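Long-range contact in kallistatin (Homo sapiens, PDB 6F4V), which inhibits tissue kallikrein as a secreted serpin, forming a stable equimolar complex with the enzyme that cleaves it at its reactive site: residues 12-23 with 281-292. Residues are numbered along the deposited sequence; the frame is centred on the assembly and turned at random.
With EDO (1,2-ethanediol), chain G.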
ATOM      1  N   PHE A  12       2.455   7.834  -7.667  1.00 21.27           N
ATOM      2  CA  PHE A  12       1.138   7.232  -7.530  1.00 20.86           C
ATOM      3  C   PHE A  12       0.699   7.142  -6.072  1.00 20.95           C
ATOM      4  O   PHE A  12      -0.452   7.486  -5.740  1.00 19.91           O
ATOM      5  CB  PHE A  12       1.087   5.856  -8.166  1.00 21.48           C
ATOM      6  CG  PHE A  12      -0.237   5.206  -8.042  1.00 21.81           C
ATOM      7  CD1 PHE A  12      -1.306   5.648  -8.814  1.00 22.56           C
ATOM      8  CD2 PHE A  12      -0.458   4.215  -7.116  1.00 22.52           C
ATOM      9  CE1 PHE A  12      -2.565   5.092  -8.685  1.00 22.81           C
ATOM     10  CE2 PHE A  12      -1.724   3.646  -6.986  1.00 23.71           C
ATOM     11  CZ  PHE A  12      -2.779   4.077  -7.796  1.00 23.75           C
ATOM     12  N   ALA A  13       1.618   6.660  -5.214  1.00 19.85           N
ATOM     13  CA  ALA A  13       1.324   6.537  -3.766  1.00 19.72           C
ATOM     14  C   ALA A  13       0.748   7.796  -3.166  1.00 19.79           C
ATOM     15  O   ALA A  13      -0.330   7.777  -2.531  1.00 19.89           O
ATOM     16  CB  ALA A  13       2.553   6.139  -2.998  1.00 19.17           C
ATOM     17  N   PHE A  14       1.433   8.904  -3.413  1.00 20.49           N
ATOM     18  CA  PHE A  14       1.021  10.176  -2.838  1.00 21.06           C
ATOM     19  C   PHE A  14      -0.188  10.829  -3.532  1.00 21.54           C
ATOM     20  O   PHE A  14      -0.965  11.515  -2.874  1.00 20.93           O
ATOM     21  CB  PHE A  14       2.215  11.109  -2.662  1.00 21.54           C
ATOM     22  CG  PHE A  14       3.168  10.619  -1.586  1.00 22.18           C
ATOM     23  CD1 PHE A  14       2.813  10.699  -0.242  1.00 22.70           C
ATOM     24  CD2 PHE A  14       4.379  10.018  -1.911  1.00 22.50           C
ATOM     25  CE1 PHE A  14       3.653  10.208   0.761  1.00 22.41           C
ATOM     26  CE2 PHE A  14       5.217   9.508  -0.905  1.00 22.94           C
ATOM     27  CZ  PHE A  14       4.863   9.624   0.424  1.00 22.85           C
ATOM     28  N   ARG A  15      -0.374  10.561  -4.820  1.00 21.72           N
ATOM     29  CA  ARG A  15      -1.596  10.984  -5.524  1.00 22.53           C
ATOM     30  C   ARG A  15      -2.819  10.266  -4.962  1.00 22.16           C
ATOM     31  O   ARG A  15      -3.873  10.903  -4.735  1.00 21.29           O
ATOM     32  CB  ARG A  15      -1.488  10.770  -7.039  1.00 23.56           C
ATOM     33  CG  ARG A  15      -0.733  11.888  -7.775  1.00 24.77           C
ATOM     34  CD  ARG A  15      -0.934  11.816  -9.280  1.00 26.78           C
ATOM     35  NE  ARG A  15      -0.252  10.669  -9.823  1.00 26.59           N
ATOM     36  CZ  ARG A  15      -0.793   9.626 -10.456  1.00 26.27           C
ATOM     37  NH1 ARG A  15      -2.088   9.537 -10.747  1.00 26.87           N
ATOM     38  NH2 ARG A  15       0.024   8.654 -10.846  1.00 25.73           N
ATOM     39  N   PHE A  16      -2.692   8.946  -4.734  1.00 21.75           N
ATOM     40  CA  PHE A  16      -3.795   8.162  -4.195  1.00 21.67           C
ATOM     41  C   PHE A  16      -4.147   8.653  -2.789  1.00 21.53           C
ATOM     42  O   PHE A  16      -5.319   8.882  -2.474  1.00 20.96           O
ATOM     43  CB  PHE A  16      -3.483   6.663  -4.202  1.00 21.95           C
ATOM     44  CG  PHE A  16      -4.661   5.791  -3.877  1.00 22.40           C
ATOM     45  CD1 PHE A  16      -4.998   5.498  -2.550  1.00 23.21           C
ATOM     46  CD2 PHE A  16      -5.410   5.226  -4.877  1.00 23.73           C
ATOM     47  CE1 PHE A  16      -6.083   4.706  -2.246  1.00 23.84           C
ATOM     48  CE2 PHE A  16      -6.501   4.408  -4.579  1.00 23.99           C
ATOM     49  CZ  PHE A  16      -6.836   4.140  -3.257  1.00 23.55           C
ATOM     50  N   TYR A  17      -3.135   8.801  -1.953  1.00 21.64           N
ATOM     51  CA  TYR A  17      -3.321   9.298  -0.575  1.00 21.56           C
ATOM     52  C   TYR A  17      -4.065  10.639  -0.619  1.00 22.15           C
ATOM     53  O   TYR A  17      -5.035  10.873   0.115  1.00 22.36           O
ATOM     54  CB  TYR A  17      -1.988   9.424   0.176  1.00 21.30           C
ATOM     55  CG  TYR A  17      -2.246   9.902   1.570  1.00 21.41           C
ATOM     56  CD1 TYR A  17      -2.606   9.030   2.561  1.00 21.47           C
ATOM     57  CD2 TYR A  17      -2.311  11.261   1.845  1.00 21.81           C
ATOM     58  CE1 TYR A  17      -2.961   9.488   3.830  1.00 22.43           C
ATOM     59  CE2 TYR A  17      -2.705  11.751   3.089  1.00 21.86           C
ATOM     60  CZ  TYR A  17      -3.020  10.868   4.086  1.00 22.85           C
ATOM     61  OH  TYR A  17      -3.436  11.372   5.326  1.00 24.22           O
ATOM     62  N   TYR A  18      -3.562  11.544  -1.431  1.00 23.34           N
ATOM     63  CA  TYR A  18      -4.129  12.898  -1.459  1.00 24.82           C
ATOM     64  C   TYR A  18      -5.622  12.885  -1.812  1.00 24.85           C
ATOM     65  O   TYR A  18      -6.411  13.607  -1.210  1.00 24.76           O
ATOM     66  CB  TYR A  18      -3.386  13.777  -2.427  1.00 26.33           C
ATOM     67  CG  TYR A  18      -3.863  15.218  -2.376  1.00 29.23           C
ATOM     68  CD1 TYR A  18      -3.327  16.104  -1.439  1.00 30.16           C
ATOM     69  CD2 TYR A  18      -4.842  15.687  -3.246  1.00 31.11           C
ATOM     70  CE1 TYR A  18      -3.744  17.430  -1.389  1.00 33.17           C
ATOM     71  CE2 TYR A  18      -5.270  17.025  -3.202  1.00 32.50           C
ATOM     72  CZ  TYR A  18      -4.706  17.885  -2.272  1.00 33.73           C
ATOM     73  OH  TYR A  18      -5.090  19.218  -2.176  1.00 35.47           O
ATOM     74  N   LEU A  19      -5.991  12.063  -2.779  1.00 25.15           N
ATOM     75  CA  LEU A  19      -7.395  11.940  -3.219  1.00 26.25           C
ATOM     76  C   LEU A  19      -8.262  11.429  -2.059  1.00 26.04           C
ATOM     77  O   LEU A  19      -9.299  12.025  -1.740  1.00 27.11           O
ATOM     78  CB  LEU A  19      -7.507  11.022  -4.441  1.00 27.03           C
ATOM     79  CG  LEU A  19      -8.939  10.742  -4.989  1.00 28.86           C
ATOM     80  CD1 LEU A  19      -8.908  10.196  -6.394  1.00 30.93           C
ATOM     81  CD2 LEU A  19      -9.696   9.719  -4.181  1.00 30.73           C
ATOM     82  N   ILE A  20      -7.811  10.374  -1.375  1.00 25.07           N
ATOM     83  CA  ILE A  20      -8.581   9.805  -0.270  1.00 26.03           C
ATOM     84  C   ILE A  20      -8.717  10.814   0.862  1.00 25.82           C
ATOM     85  O   ILE A  20      -9.805  11.009   1.415  1.00 27.62           O
ATOM     86  CB  ILE A  20      -7.926   8.520   0.340  1.00 26.88           C
ATOM     87  CG1 ILE A  20      -7.710   7.444  -0.732  1.00 27.46           C
ATOM     88  CG2 ILE A  20      -8.783   7.950   1.475  1.00 27.35           C
ATOM     89  CD1 ILE A  20      -8.951   7.011  -1.469  1.00 28.51           C
ATOM     90  N   ALA A  21      -7.613  11.435   1.214  1.00 25.28           N
ATOM     91  CA  ALA A  21      -7.584  12.386   2.332  1.00 25.83           C
ATOM     92  C   ALA A  21      -8.452  13.608   2.064  1.00 28.46           C
ATOM     93  O   ALA A  21      -9.031  14.179   2.978  1.00 28.47           O
ATOM     94  CB  ALA A  21      -6.167  12.823   2.620  1.00 25.12           C
ATOM     95  N   SER A  22      -8.506  14.018   0.804  1.00 29.42           N
ATOM     96  CA  SER A  22      -9.289  15.194   0.461  1.00 31.96           C
ATOM     97  C   SER A  22     -10.776  14.843   0.281  1.00 32.42           C
ATOM     98  O   SER A  22     -11.630  15.663   0.626  1.00 33.07           O
ATOM     99  CB  SER A  22      -8.618  15.915  -0.703  1.00 33.06           C
ATOM    100  OG  SER A  22      -8.787  15.177  -1.828  1.00 36.91           O
ATOM    101  N   GLU A  23     -11.108  13.640  -0.203  1.00 32.22           N
ATOM    102  CA  GLU A  23     -12.512  13.234  -0.397  1.00 33.59           C
ATOM    103  C   GLU A  23     -13.179  12.734   0.886  1.00 35.76           C
ATOM    104  O   GLU A  23     -14.383  12.952   1.065  1.00 35.99           O
ATOM    105  CB  GLU A  23     -12.652  12.202  -1.511  1.00 34.45           C
ATOM    106  CG  GLU A  23     -12.347  12.810  -2.882  1.00 33.92           C
ATOM    107  CD  GLU A  23     -12.534  11.871  -4.032  1.00 34.74           C
ATOM    108  OE1 GLU A  23     -12.909  10.703  -3.822  1.00 36.13           O
ATOM    109  OE2 GLU A  23     -12.301  12.315  -5.176  1.00 35.17           O
ATOM    110  N   TYR A 281     -11.174   0.041   0.068  1.00 25.28           N
ATOM    111  CA  TYR A 281     -11.396   0.947  -1.060  1.00 25.77           C
ATOM    112  C   TYR A 281     -11.999   0.216  -2.240  1.00 25.84           C
ATOM    113  O   TYR A 281     -11.648  -0.934  -2.547  1.00 24.71           O
ATOM    114  CB  TYR A 281     -10.081   1.673  -1.462  1.00 25.18           C
ATOM    115  CG  TYR A 281      -9.456   2.326  -0.243  1.00 24.66           C
ATOM    116  CD1 TYR A 281      -9.951   3.515   0.267  1.00 24.82           C
ATOM    117  CD2 TYR A 281      -8.433   1.689   0.463  1.00 24.17           C
ATOM    118  CE1 TYR A 281      -9.433   4.082   1.422  1.00 24.25           C
ATOM    119  CE2 TYR A 281      -7.907   2.238   1.617  1.00 23.64           C
ATOM    120  CZ  TYR A 281      -8.414   3.436   2.103  1.00 24.46           C
ATOM    121  OH  TYR A 281      -7.953   4.028   3.253  1.00 23.63           O
ATOM    122  N   VAL A 282     -12.887   0.926  -2.930  1.00 25.86           N
ATOM    123  CA  VAL A 282     -13.475   0.470  -4.178  1.00 25.64           C
ATOM    124  C   VAL A 282     -12.752   1.195  -5.311  1.00 25.53           C
ATOM    125  O   VAL A 282     -13.090   2.336  -5.691  1.00 25.70           O
ATOM    126  CB  VAL A 282     -15.002   0.718  -4.202  1.00 26.80           C
ATOM    127  CG1 VAL A 282     -15.612   0.100  -5.446  1.00 28.06           C
ATOM    128  CG2 VAL A 282     -15.650   0.112  -2.967  1.00 27.50           C
ATOM    129  N   LEU A 283     -11.712   0.547  -5.831  1.00 24.79           N
ATOM    130  CA  LEU A 283     -10.836   1.191  -6.796  1.00 24.58           C
ATOM    131  C   LEU A 283     -11.534   1.552  -8.107  1.00 24.91           C
ATOM    132  O   LEU A 283     -11.194   2.568  -8.715  1.00 24.05           O
ATOM    133  CB  LEU A 283      -9.640   0.310  -7.083  1.00 24.18           C
ATOM    134  CG  LEU A 283      -8.715   0.005  -5.902  1.00 23.77           C
ATOM    135  CD1 LEU A 283      -7.509  -0.788  -6.366  1.00 23.23           C
ATOM    136  CD2 LEU A 283      -8.265   1.248  -5.143  1.00 23.68           C
ATOM    137  N   ASP A 284     -12.515   0.752  -8.515  1.00 26.42           N
ATOM    138  CA  ASP A 284     -13.284   1.076  -9.735  1.00 28.35           C
ATOM    139  C   ASP A 284     -14.052   2.385  -9.601  1.00 29.73           C
ATOM    140  O   ASP A 284     -14.310   3.023 -10.622  1.00 31.44           O
ATOM    141  CB  ASP A 284     -14.218  -0.062 -10.178  1.00 29.66           C
ATOM    142  CG  ASP A 284     -15.146  -0.482  -9.109  1.00 30.48           C
ATOM    143  OD1 ASP A 284     -14.729  -1.329  -8.292  1.00 30.34           O
ATOM    144  OD2 ASP A 284     -16.267   0.088  -9.048  1.00 31.82           O
ATOM    145  N   GLN A 285     -14.362   2.793  -8.365  1.00 30.00           N
ATOM    146  CA  GLN A 285     -14.995   4.083  -8.081  1.00 32.22           C
ATOM    147  C   GLN A 285     -14.006   5.228  -7.875  1.00 31.63           C
ATOM    148  O   GLN A 285     -14.340   6.377  -8.169  1.00 35.30           O
ATOM    149  CB  GLN A 285     -15.984   3.963  -6.900  1.00 33.41           C
ATOM    150  CG  GLN A 285     -17.196   3.097  -7.247  1.00 35.89           C
ATOM    151  CD  GLN A 285     -18.077   2.760  -6.039  1.00 38.22           C
ATOM    152  OE1 GLN A 285     -17.778   3.149  -4.919  1.00 41.22           O
ATOM    153  NE2 GLN A 285     -19.169   2.011  -6.274  1.00 39.45           N
ATOM    154  N   ILE A 286     -12.781   4.923  -7.453  1.00 28.29           N
ATOM    155  CA  ILE A 286     -11.754   5.931  -7.155  1.00 26.70           C
ATOM    156  C   ILE A 286     -10.816   6.247  -8.317  1.00 25.30           C
ATOM    157  O   ILE A 286     -10.577   7.408  -8.627  1.00 25.51           O
ATOM    158  CB  ILE A 286     -10.905   5.477  -5.935  1.00 26.61           C
ATOM    159  CG1 ILE A 286     -11.768   5.412  -4.665  1.00 28.32           C
ATOM    160  CG2 ILE A 286      -9.688   6.384  -5.701  1.00 26.21           C
ATOM    161  CD1 ILE A 286     -11.162   4.522  -3.579  1.00 28.39           C
ATOM    162  N   LEU A 287     -10.292   5.216  -8.968  1.00 24.56           N
ATOM    163  CA  LEU A 287      -9.244   5.390  -9.954  1.00 24.64           C
ATOM    164  C   LEU A 287      -9.601   6.168 -11.193  1.00 25.37           C
ATOM    165  O   LEU A 287      -8.715   6.759 -11.777  1.00 25.16           O
ATOM    166  CB  LEU A 287      -8.606   4.064 -10.337  1.00 25.16           C
ATOM    167  CG  LEU A 287      -7.805   3.344  -9.246  1.00 25.45           C
ATOM    168  CD1 LEU A 287      -7.224   2.080  -9.827  1.00 26.37           C
ATOM    169  CD2 LEU A 287      -6.722   4.169  -8.594  1.00 26.01           C
ATOM    170  N   PRO A 288     -10.890   6.242 -11.584  1.00 26.71           N
ATOM    171  CA  PRO A 288     -11.175   7.149 -12.694  1.00 28.06           C
ATOM    172  C   PRO A 288     -10.744   8.602 -12.437  1.00 29.42           C
ATOM    173  O   PRO A 288     -10.497   9.341 -13.398  1.00 32.61           O
ATOM    174  CB  PRO A 288     -12.706   7.052 -12.836  1.00 28.46           C
ATOM    175  CG  PRO A 288     -12.999   5.670 -12.393  1.00 28.04           C
ATOM    176  CD  PRO A 288     -12.080   5.459 -11.214  1.00 27.35           C
ATOM    177  N   ARG A 289     -10.658   9.013 -11.169  1.00 28.58           N
ATOM    178  CA  ARG A 289     -10.168  10.336 -10.825  1.00 28.97           C
ATOM    179  C   ARG A 289      -8.656  10.452 -10.680  1.00 28.57           C
ATOM    180  O   ARG A 289      -8.179  11.542 -10.385  1.00 28.51           O
ATOM    181  CB  ARG A 289     -10.884  10.850  -9.587  1.00 30.14           C
ATOM    182  CG  ARG A 289     -12.357  11.057  -9.853  1.00 31.98           C
ATOM    183  CD  ARG A 289     -13.109  11.655  -8.676  1.00 33.35           C
ATOM    184  NE  ARG A 289     -13.035  10.883  -7.440  1.00 33.21           N
ATOM    185  CZ  ARG A 289     -13.612   9.696  -7.228  1.00 34.95           C
ATOM    186  NH1 ARG A 289     -14.294   9.066  -8.183  1.00 35.90           N
ATOM    187  NH2 ARG A 289     -13.471   9.099  -6.054  1.00 35.15           N
ATOM    188  N   LEU A 290      -7.912   9.367 -10.923  1.00 28.09           N
ATOM    189  CA  LEU A 290      -6.449   9.378 -10.906  1.00 28.47           C
ATOM    190  C   LEU A 290      -5.843   8.969 -12.239  1.00 28.76           C
ATOM    191  O   LEU A 290      -4.713   8.504 -12.275  1.00 28.81           O
ATOM    192  CB  LEU A 290      -5.941   8.437  -9.807  1.00 28.88           C
ATOM    193  CG  LEU A 290      -6.276   8.837  -8.388  1.00 28.86           C
ATOM    194  CD1 LEU A 290      -5.848   7.782  -7.381  1.00 29.68           C
ATOM    195  CD2 LEU A 290      -5.636  10.179  -8.052  1.00 30.29           C
ATOM    196  N   GLY A 291      -6.587   9.143 -13.326  1.00 28.93           N
ATOM    197  CA  GLY A 291      -6.090   8.877 -14.671  1.00 28.66           C
ATOM    198  C   GLY A 291      -6.591   7.606 -15.345  1.00 27.26           C
ATOM    199  O   GLY A 291      -6.127   7.286 -16.449  1.00 27.50           O
ATOM    200  N   PHE A 292      -7.513   6.883 -14.707  1.00 25.82           N
ATOM    201  CA  PHE A 292      -7.922   5.576 -15.217  1.00 26.70           C
ATOM    202  C   PHE A 292      -9.327   5.599 -15.843  1.00 27.30           C
ATOM    203  O   PHE A 292     -10.018   4.583 -15.842  1.00 26.66           O
ATOM    204  CB  PHE A 292      -7.843   4.521 -14.112  1.00 25.89           C
ATOM    205  CG  PHE A 292      -6.435   4.336 -13.570  1.00 25.42           C
ATOM    206  CD1 PHE A 292      -5.928   5.220 -12.629  1.00 25.33           C
ATOM    207  CD2 PHE A 292      -5.624   3.335 -14.051  1.00 25.54           C
ATOM    208  CE1 PHE A 292      -4.644   5.068 -12.125  1.00 24.96           C
ATOM    209  CE2 PHE A 292      -4.331   3.173 -13.551  1.00 26.40           C
ATOM    210  CZ  PHE A 292      -3.857   4.029 -12.586  1.00 25.17           C
TER
HETATM  211  C1  EDO G 404     -12.517   8.109  -1.196  1.00 59.55           C
HETATM  212  O1  EDO G 404     -13.618   8.719  -1.885  1.00 56.62           O
HETATM  213  C2  EDO G 404     -13.014   7.311   0.007  1.00 61.47           C
HETATM  214  O2  EDO G 404     -12.871   5.901  -0.210  1.00 61.68           O
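By CA position the two backbones lie nearest at F16 and L290, whose CA atoms are 7.3 Å apart, where one flank of helix 12-23 meets the short helix 283-286, which follows strand 269-282, and the turn beyond it. The ring of F16 is thrust among the side chains of the other segment, because CG stands anti to the backbone N (chi1 -170°). Its CE2 lies 3.7 Å from L283 CD2 and also meets I286 CG2, while CD2 rests 3.6 Å from L290 CD1. Beyond them, the ring presents an edge to the face of Y281 in a T-shaped pair, planes at 90° and centroids 5.9 Å apart. With an alanine at F16, a gap would probably open between L283, I286 and L290, and the Y281 face would lose the edge that meets it. In the serpin fold, this joins the first long helix of the chain to the polypeptide leaving a strand of the large central sheet; strand 29-31 lies against F16, I20 and Y281, and helix 33-44 against F12 and L287. One turn on from F16, L19 reaches I286 CG2 with CD2 and packs CD1 3.6 Å from L290 CG, and I20 sets CG2 against Y281 CE1. F12 brings its ring edge to L287 CD2. Polar contacts border this apolar core. R289, its chain bent at chi3 (-58°), grips E23 side-on: NE donates to OE2 and NH2 to OE1, both at 2.8 Å and both on syn lone pairs, while its NH1 binds Q285 O, which fixes the guanidinium at three nitrogens. A 1,2-ethanediol hydroxyl, O1, also donates to E23 OE1. At the other end R15 NH1 makes a weak bond to L290 O, but its guanidinium is held more firmly by D11 and the carbonyl of G58.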